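Local coordinates for protein ammonium transporter (Kuenenia stuttgartiensis, PDB 6EU6) that probably senses ammonium and passes the signal across the membrane as the transporter-like part of an ammonium sensor histidine kinase, at residues A[59-62]-A[63-67]; A[137-140]-A[141-145]; A[151-155]-A[156-160]. All coordinates share one frame; numbering follows the deposited sequence.

Interaction 1. Residues A[59-62]-A[63-67]; sequences FSVG and FGFMF
Val61 and Phe65 meet one helical turn apart, and their backbones do most of the work: Phe65 N donates to Val61 O at 3.0 Å, almost straight at 176°. One residue on, Met66 N reaches Gly62 O over 3.0 Å, but this bond is more bent, at 144°. Phe63 O accepts from Phe67 N at 2.8 Å. The helix 40-67, a long helix of the ammonium transporter fold, widens into a pi-type turn at 59-62, where the direct bond from Gly64 N to Ser60 O of a regular helix is not made, the two atoms being 5.6 Å apart. A water takes up Gly64 N instead, accepting from it at 2.9 Å and donating to Phe59 O at 3.0 Å, so both are satisfied through it. Ser60 OG returns to Leu56 O, and Phe67 O is taken by Ser149 OG. Backbone hydrogen bonds also tie Ser60 to Phe81 in the following loop and Phe65 to Gly76 of strand 75-76. Side chains add little across the turn, since Val61 CB and Phe65 CE2 come no closer than 4.5 Å. Phe63 turns its ring away from Gly62, its CG opposite the backbone N (chi1 -176°), and meets Phe97 of helix 93-114.

Interaction 2. Residues A[137-140]-A[141-145]; sequences PIFG and HWAWG
Trp142 lies against the turn that Ile138 and Phe139 form toward the C-terminal end of helix 121-144 in the ammonium transporter fold. One indole face rests over Ile138 O, which sits 3.2 Å above the ring plane, toward its rim. The methyl CG2 of Ile138 approaches the benzo side, 3.5 Å from Trp142 CZ2. Phe139 meets the same six-membered ring from another direction: its CD2 is 3.7 Å from Trp142 CE3, and the two ring planes make 60°. Farther round the phenyl ring, Phe139 CE1 touches Ala143 CB at 4.0 Å. The first torsion of Trp142, which sets CG opposite the carbonyl carbon (chi1 -59°), lays the indole back along the previous turn, over Ile138 O. Beneath the rings run successive helical bonds, among them Trp142 N to Ile138 O at 3.1 Å. In the next shell, Leu74 O accepts from Trp142 NE1, while Trp370 packs beside both Phe139 and the indole. An alanine in place of Trp142 would probably leave Ile138 CG2 and Phe139 CD2 without their aromatic partner and Leu74 O without the indole N-H. Farther along, Ser70 OG holds His141 NE2 and Asp163 O holds Trp144 NE1, so these ring nitrogens are also satisfied. Gly145 N bonds to His141 O at 2.7 Å.

Interaction 3. Residues A[151-155]-A[156-160]; sequences DQTGW and LKELG
Trp155 and Leu156 are sequence neighbours whose side chains run side by side, and theirs is the closely packed part of this contact. Leu156 CG sits over the six-membered ring of the indole in a CH-pi contact, 3.9 Å from its centroid and 10° off the normal. The Trp155 torsion (chi1 70°) puts CG between the backbone N and the carbonyl carbon, which folds the ring back over the leucine. Leu159 CD1 lies at the ring edge, 4.0 Å from Trp155 CZ3. Val366 of helix 353-385 also packs on the indole. The backbone here is a short helix that Gly154 caps at its start, and Gly154 O accepts from Glu158 N at 2.9 Å and, less directly, from Thr153 OG1 at 3.3 Å. Farther on Gly160, with positive phi, forms a Schellman motif in which its N bonds to Lys157 O over 2.7 Å. Where the indole is gripped over a face and at its edge, the more polar flank has a few isolated touches: partly exposed Thr153 crosses Lys157 and Glu158 at about right angles, meeting Lys157 CG with OG1 at 3.4 Å and Glu158 OE1 with CG2 at 3.1 Å. Glu158 is exposed to solvent. Lys157 bends away with its chain, and its NZ bonds to Phe161 O and makes a salt bridge with the sulfonate of a bound MES.

The three contacts follow one another along the chain: the centres of interactions 1 and 2 are about 10 Å apart, and those of 2 and 3 about 9 Å. Between interactions 1 and 2, Met66 O accepts from His141 ND1 at 2.9 Å, and Met66 CE packs on Trp144 CE3 at 3.4 Å. Interactions 2 and 3 are joined by Lys157 N to Trp142 O at 3.0 Å, Gln152 NE2 to Gly145 O at 2.8 Å, and Trp155 NE1 lying 3.2 Å from Trp142 CD2. Interactions 1 and 3, centres about 18 Å apart, meet where Phe67 O lies 3.8 Å from Gln152 NE2. The side chains of Trp144 and Lys157 are about 4 Å and 3 Å from bound MES, probably from the crystallisation liquor.

Interaction 1. Residues A[59-62]-A[63-67]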
# COMPACT_ATOMS: atom_id res chain seq x y z
N PHE A 59 21.22 -7.12 -9.74
CA PHE A 59 22.09 -5.98 -10.01
C PHE A 59 23.45 -6.46 -10.57
O PHE A 59 23.95 -5.91 -11.56
CB PHE A 59 22.29 -5.14 -8.78
CG PHE A 59 23.33 -4.05 -8.93
CD1 PHE A 59 23.02 -2.84 -9.52
CD2 PHE A 59 24.59 -4.21 -8.42
CE1 PHE A 59 23.99 -1.85 -9.67
CE2 PHE A 59 25.56 -3.24 -8.56
CZ PHE A 59 25.27 -2.08 -9.20
N SER A 60 24.01 -7.49 -9.97
CA SER A 60 25.41 -7.84 -10.30
C SER A 60 25.48 -8.57 -11.65
O SER A 60 26.28 -8.19 -12.54
CB SER A 60 25.99 -8.76 -9.23
OG SER A 60 25.96 -8.08 -8.00
N VAL A 61 24.73 -9.65 -11.77
CA VAL A 61 24.78 -10.45 -13.00
C VAL A 61 23.51 -10.65 -13.77
O VAL A 61 23.52 -10.71 -15.04
CB VAL A 61 25.47 -11.80 -12.76
CG1 VAL A 61 26.79 -11.58 -12.08
CG2 VAL A 61 24.64 -12.70 -11.94
N GLY A 62 22.40 -10.74 -13.06
CA GLY A 62 21.15 -11.11 -13.75
C GLY A 62 20.75 -10.19 -14.88
O GLY A 62 20.39 -10.62 -15.97
N PHE A 63 20.75 -8.88 -14.61
CA PHE A 63 20.33 -7.95 -15.61
C PHE A 63 21.23 -8.10 -16.87
O PHE A 63 20.74 -8.01 -18.00
CB PHE A 63 20.36 -6.52 -15.10
CG PHE A 63 19.84 -5.51 -16.10
CD1 PHE A 63 18.47 -5.20 -16.15
CD2 PHE A 63 20.70 -4.86 -17.01
CE1 PHE A 63 17.98 -4.29 -17.06
CE2 PHE A 63 20.21 -4.00 -17.95
CZ PHE A 63 18.85 -3.68 -17.98
N GLY A 64 22.53 -8.30 -16.67
CA GLY A 64 23.43 -8.38 -17.82
C GLY A 64 23.16 -9.61 -18.67
O GLY A 64 22.98 -9.51 -19.87
N PHE A 65 23.03 -10.75 -18.01
CA PHE A 65 22.70 -11.99 -18.70
C PHE A 65 21.40 -11.86 -19.48
O PHE A 65 21.27 -12.43 -20.57
CB PHE A 65 22.55 -13.15 -17.75
CG PHE A 65 23.85 -13.71 -17.22
CD1 PHE A 65 25.08 -13.46 -17.81
CD2 PHE A 65 23.82 -14.57 -16.14
CE1 PHE A 65 26.26 -14.00 -17.30
CE2 PHE A 65 24.98 -15.18 -15.66
CZ PHE A 65 26.24 -14.88 -16.24
N MET A 66 20.44 -11.14 -18.92
CA MET A 66 19.10 -11.07 -19.48
C MET A 66 19.00 -10.05 -20.64
O MET A 66 18.38 -10.30 -21.66
CB MET A 66 18.11 -10.64 -18.38
CG MET A 66 16.64 -10.70 -18.84
SD MET A 66 15.59 -10.96 -17.35
CE MET A 66 13.93 -10.86 -18.08
N PHE A 67 19.58 -8.88 -20.44
CA PHE A 67 19.37 -7.76 -21.36
C PHE A 67 20.65 -7.21 -22.03
O PHE A 67 20.52 -6.34 -22.92
CB PHE A 67 18.68 -6.60 -20.61
CG PHE A 67 17.25 -6.91 -20.25
CD1 PHE A 67 16.25 -7.04 -21.25
CD2 PHE A 67 16.90 -7.13 -18.95
CE1 PHE A 67 14.94 -7.39 -20.89
CE2 PHE A 67 15.59 -7.40 -18.59
CZ PHE A 67 14.62 -7.57 -19.56
O HOH W 1 23.66 -6.97 -14.36

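Interaction 2. Residues A[137-140]-A[141-145]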
# COMPACT_ATOMS: atom_id res chain seq x y z
N PRO A 137 17.30 -15.03 -15.61
CA PRO A 137 17.76 -14.09 -16.61
C PRO A 137 18.17 -14.74 -17.99
O PRO A 137 18.06 -14.09 -19.01
CB PRO A 137 19.00 -13.44 -15.96
CG PRO A 137 19.52 -14.49 -15.04
CD PRO A 137 18.29 -15.27 -14.56
N ILE A 138 18.60 -15.98 -18.01
CA ILE A 138 18.94 -16.62 -19.30
C ILE A 138 17.69 -16.92 -20.12
O ILE A 138 17.59 -16.52 -21.27
CB ILE A 138 19.82 -17.88 -19.10
CG1 ILE A 138 21.18 -17.44 -18.61
CG2 ILE A 138 19.93 -18.66 -20.41
CD1 ILE A 138 22.05 -18.54 -18.00
N PHE A 139 16.68 -17.55 -19.51
CA PHE A 139 15.35 -17.61 -20.17
C PHE A 139 14.81 -16.25 -20.54
O PHE A 139 14.26 -16.06 -21.62
CB PHE A 139 14.30 -18.42 -19.39
CG PHE A 139 13.03 -18.65 -20.17
CD1 PHE A 139 12.00 -17.69 -20.17
CD2 PHE A 139 12.88 -19.76 -20.99
CE1 PHE A 139 10.84 -17.88 -20.95
CE2 PHE A 139 11.71 -19.94 -21.79
CZ PHE A 139 10.70 -19.00 -21.74
N GLY A 140 15.04 -15.26 -19.69
CA GLY A 140 14.57 -13.94 -19.98
C GLY A 140 15.23 -13.37 -21.23
O GLY A 140 14.62 -12.61 -21.96
N HIS A 141 16.50 -13.68 -21.40
CA HIS A 141 17.22 -13.26 -22.62
C HIS A 141 16.55 -13.89 -23.86
O HIS A 141 16.25 -13.21 -24.85
CB HIS A 141 18.68 -13.65 -22.57
CG HIS A 141 19.47 -13.07 -23.68
ND1 HIS A 141 19.90 -11.76 -23.68
CD2 HIS A 141 19.89 -13.61 -24.86
CE1 HIS A 141 20.58 -11.52 -24.79
NE2 HIS A 141 20.59 -12.63 -25.52
N TRP A 142 16.22 -15.17 -23.75
CA TRP A 142 15.64 -15.89 -24.89
C TRP A 142 14.36 -15.24 -25.33
O TRP A 142 14.09 -15.16 -26.55
CB TRP A 142 15.42 -17.35 -24.57
CG TRP A 142 16.65 -18.08 -24.20
CD1 TRP A 142 17.95 -17.63 -24.32
CD2 TRP A 142 16.73 -19.36 -23.60
NE1 TRP A 142 18.82 -18.57 -23.80
CE2 TRP A 142 18.08 -19.65 -23.38
CE3 TRP A 142 15.79 -20.31 -23.22
CZ2 TRP A 142 18.50 -20.82 -22.78
CZ3 TRP A 142 16.21 -21.45 -22.66
CH2 TRP A 142 17.54 -21.69 -22.44
N ALA A 143 13.55 -14.81 -24.34
CA ALA A 143 12.16 -14.32 -24.56
C ALA A 143 12.09 -12.84 -24.77
O ALA A 143 11.35 -12.33 -25.61
CB ALA A 143 11.27 -14.74 -23.38
N TRP A 144 12.99 -12.13 -24.09
CA TRP A 144 12.91 -10.69 -24.04
C TRP A 144 14.24 -9.98 -24.34
O TRP A 144 14.35 -8.80 -24.09
CB TRP A 144 12.50 -10.27 -22.59
CG TRP A 144 11.06 -10.53 -22.20
CD1 TRP A 144 10.03 -10.94 -22.99
CD2 TRP A 144 10.52 -10.38 -20.89
NE1 TRP A 144 8.85 -11.07 -22.24
CE2 TRP A 144 9.14 -10.70 -20.95
CE3 TRP A 144 11.07 -9.99 -19.67
CZ2 TRP A 144 8.32 -10.63 -19.86
CZ3 TRP A 144 10.26 -9.89 -18.56
CH2 TRP A 144 8.87 -10.25 -18.66
N GLY A 145 15.28 -10.68 -24.79
CA GLY A 145 16.56 -10.07 -24.97
C GLY A 145 16.63 -9.03 -26.09
O GLY A 145 17.63 -8.32 -26.25

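Interaction 3. Residues A[151-155]-A[156-160]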
# COMPACT_ATOMS: atom_id res chain seq x y z
N ASP A 151 19.44 -3.50 -31.49
CA ASP A 151 19.68 -4.38 -32.64
C ASP A 151 19.99 -5.81 -32.31
O ASP A 151 20.96 -6.34 -32.85
CB ASP A 151 20.85 -3.85 -33.49
CG ASP A 151 20.69 -2.40 -33.88
OD1 ASP A 151 19.61 -2.07 -34.43
OD2 ASP A 151 21.63 -1.59 -33.64
N GLN A 152 19.19 -6.47 -31.46
CA GLN A 152 19.46 -7.87 -31.10
C GLN A 152 18.18 -8.54 -30.71
O GLN A 152 17.16 -7.88 -30.57
CB GLN A 152 20.44 -7.96 -29.94
CG GLN A 152 19.90 -7.42 -28.62
CD GLN A 152 20.90 -7.57 -27.51
OE1 GLN A 152 22.08 -7.26 -27.69
NE2 GLN A 152 20.44 -8.06 -26.35
N THR A 153 18.23 -9.85 -30.51
CA THR A 153 17.08 -10.55 -30.03
C THR A 153 17.46 -11.85 -29.35
O THR A 153 18.58 -12.34 -29.46
CB THR A 153 16.10 -10.80 -31.18
OG1 THR A 153 14.86 -11.21 -30.65
CG2 THR A 153 16.61 -11.90 -32.12
N GLY A 154 16.53 -12.41 -28.61
CA GLY A 154 16.74 -13.69 -28.02
C GLY A 154 16.14 -14.68 -28.98
O GLY A 154 15.21 -14.34 -29.75
N TRP A 155 16.61 -15.91 -28.91
CA TRP A 155 16.21 -16.87 -29.93
C TRP A 155 14.72 -17.16 -29.89
O TRP A 155 14.14 -17.35 -30.91
CB TRP A 155 17.06 -18.16 -29.89
CG TRP A 155 16.84 -19.08 -28.71
CD1 TRP A 155 17.48 -19.04 -27.54
CD2 TRP A 155 15.94 -20.19 -28.64
NE1 TRP A 155 17.00 -20.02 -26.72
CE2 TRP A 155 16.06 -20.74 -27.38
CE3 TRP A 155 14.95 -20.70 -29.51
CZ2 TRP A 155 15.28 -21.80 -26.95
CZ3 TRP A 155 14.19 -21.74 -29.10
CH2 TRP A 155 14.35 -22.28 -27.82
N LEU A 156 14.11 -17.22 -28.69
CA LEU A 156 12.68 -17.49 -28.62
C LEU A 156 11.81 -16.38 -29.17
O LEU A 156 10.82 -16.60 -29.89
CB LEU A 156 12.22 -17.81 -27.20
CG LEU A 156 12.07 -19.23 -26.77
CD1 LEU A 156 11.65 -19.22 -25.28
CD2 LEU A 156 11.07 -19.98 -27.65
N LYS A 157 12.16 -15.17 -28.82
CA LYS A 157 11.52 -14.01 -29.41
C LYS A 157 11.65 -13.98 -30.96
O LYS A 157 10.67 -13.71 -31.70
CB LYS A 157 12.13 -12.76 -28.84
CG LYS A 157 11.68 -11.49 -29.53
CD LYS A 157 10.17 -11.26 -29.52
CE LYS A 157 9.65 -10.90 -28.12
NZ LYS A 157 8.19 -10.92 -28.06
N GLU A 158 12.84 -14.32 -31.44
CA GLU A 158 13.12 -14.45 -32.88
C GLU A 158 12.09 -15.40 -33.54
O GLU A 158 11.58 -15.13 -34.62
CB GLU A 158 14.53 -14.99 -33.06
CG GLU A 158 14.87 -15.28 -34.51
CD GLU A 158 14.92 -14.01 -35.26
OE1 GLU A 158 15.72 -13.17 -34.84
OE2 GLU A 158 14.14 -13.82 -36.21
N LEU A 159 11.77 -16.51 -32.88
CA LEU A 159 10.71 -17.43 -33.38
C LEU A 159 9.30 -16.86 -33.27
O LEU A 159 8.36 -17.49 -33.76
CB LEU A 159 10.73 -18.75 -32.66
CG LEU A 159 11.99 -19.51 -32.93
CD1 LEU A 159 11.86 -20.83 -32.22
CD2 LEU A 159 12.34 -19.70 -34.43
N GLY A 160 9.13 -15.70 -32.61
CA GLY A 160 7.78 -15.12 -32.43
C GLY A 160 7.07 -15.34 -31.08
O GLY A 160 5.87 -15.07 -30.96